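Local coordinates for protein periplasmic chaperone Spy (Escherichia coli, PDB 5WO2) that acts as an ATP-independent periplasmic chaperone, a cradle-shaped homodimer that limits protein aggregation and lets substrate proteins fold while they stay bound, at residues T45-K48 and V49-E52. Sequence-based numbering, arbitrary orientation.
Sequences TFDK and VKAE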
loop_
_atom_site.group_PDB
_atom_site.type_symbol
_atom_site.label_atom_id
_atom_site.label_comp_id
_atom_site.label_asym_id
_atom_site.label_seq_id
_atom_site.Cartn_x
_atom_site.Cartn_y
_atom_site.Cartn_z
ATOM N N THR B 45 15.308 11.336 17.243
ATOM C CA THR B 45 15.274 12.393 16.236
ATOM C C THR B 45 14.882 11.761 14.912
ATOM O O THR B 45 15.033 10.558 14.736
ATOM C CB THR B 45 16.632 13.098 16.057
ATOM O OG1 THR B 45 17.631 12.104 15.865
ATOM C CG2 THR B 45 16.973 13.913 17.275
ATOM N N PHE B 46 14.312 12.556 14.016
ATOM C CA PHE B 46 13.967 12.043 12.692
ATOM C C PHE B 46 15.176 12.168 11.778
ATOM O O PHE B 46 15.742 13.245 11.624
ATOM C CB PHE B 46 12.799 12.817 12.113
ATOM C CG PHE B 46 12.393 12.368 10.726
ATOM C CD1 PHE B 46 11.853 11.133 10.540
ATOM C CD2 PHE B 46 12.525 13.203 9.643
ATOM C CE1 PHE B 46 11.478 10.722 9.251
ATOM C CE2 PHE B 46 12.162 12.818 8.387
ATOM C CZ PHE B 46 11.648 11.559 8.175
ATOM N N ASP B 47 15.567 11.055 11.172
ATOM C CA ASP B 47 16.715 11.027 10.290
ATOM C C ASP B 47 16.263 10.936 8.837
ATOM O O ASP B 47 15.953 9.873 8.364
ATOM C CB ASP B 47 17.586 9.839 10.676
ATOM C CG ASP B 47 18.908 9.793 9.935
ATOM O OD1 ASP B 47 19.051 10.211 8.757
ATOM O OD2 ASP B 47 19.847 9.294 10.568
ATOM N N LYS B 48 16.256 12.056 8.132
ATOM C CA LYS B 48 15.609 12.087 6.828
ATOM C C LYS B 48 16.338 11.204 5.850
ATOM O O LYS B 48 15.701 10.492 5.106
ATOM C CB LYS B 48 15.530 13.495 6.289
ATOM C CG LYS B 48 14.738 13.632 4.997
ATOM C CD LYS B 48 14.537 15.112 4.807
ATOM C CE LYS B 48 13.862 15.490 3.515
ATOM N NZ LYS B 48 13.441 16.955 3.727
ATOM N N VAL B 49 17.670 11.228 5.895
ATOM C CA VAL B 49 18.425 10.455 4.884
ATOM C C VAL B 49 18.197 8.967 5.101
ATOM O O VAL B 49 18.030 8.208 4.158
ATOM C CB VAL B 49 19.937 10.791 4.922
ATOM C CG1 VAL B 49 20.752 9.850 4.007
ATOM C CG2 VAL B 49 20.101 12.239 4.491
ATOM N N LYS B 50 18.131 8.558 6.358
ATOM C CA LYS B 50 17.806 7.182 6.678
ATOM C C LYS B 50 16.383 6.837 6.246
ATOM O O LYS B 50 16.116 5.764 5.725
ATOM C CB LYS B 50 17.991 6.969 8.184
ATOM C CG LYS B 50 18.028 5.517 8.553
ATOM C CD LYS B 50 18.554 5.324 9.983
ATOM C CE LYS B 50 19.941 5.958 10.224
ATOM N NZ LYS B 50 20.916 5.790 9.085
ATOM N N ALA B 51 15.461 7.766 6.452
ATOM C CA ALA B 51 14.085 7.523 6.025
ATOM C C ALA B 51 14.015 7.399 4.520
ATOM O O ALA B 51 13.300 6.540 3.989
ATOM C CB ALA B 51 13.184 8.663 6.545
ATOM N N GLU B 52 14.762 8.220 3.815
ATOM C CA GLU B 52 14.767 8.117 2.362
ATOM C C GLU B 52 15.277 6.743 1.906
ATOM O O GLU B 52 14.771 6.176 0.926
ATOM C CB GLU B 52 15.604 9.217 1.738
ATOM C CG GLU B 52 14.946 10.595 1.883
ATOM C CD GLU B 52 15.792 11.743 1.312
ATOM O OE1 GLU B 52 16.978 11.869 1.670
ATOM O OE2 GLU B 52 15.229 12.554 0.551
#
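Lys48 O accepts the backbone N-H of Glu52 at 2.8 Å, one of the first two i to i+4 bonds of helix 48-77; in the other, Ala51 N reaches Asp47 O at 2.9 Å. Asp47 is the N-cap. Its CG lies anti to the backbone N (chi1 -173°), which swings the carboxylate forward over the first turn, where OD1 receives Lys50 N at 3.1 Å. That bond is nearly straight at the hydrogen (165°), yet the donor stands well above the carboxylate plane. The Lys50 side chain crosses that of Asp47 obliquely, its CB 3.4 Å from Asp47 CG. Bends at chi3 and chi4 curl the lysine back, bringing CE to 3.4 Å from Asp47 OD2 while NZ stays 4.0 Å from that oxygen, a long salt bridge. The Phe46 ring brings CZ to 3.7 Å from Ala51 CB, approaching obliquely. Glu52 CG lies 3.3 Å from Lys48 O, and its OE2 forms a salt bridge with Lys63 of the second subunit, whose Leu67 packs on Lys48, Ala51 and Glu52. The capped turn thus ends the loop after helix 32-41 and starts the long helix 48-77 against the dimer partner.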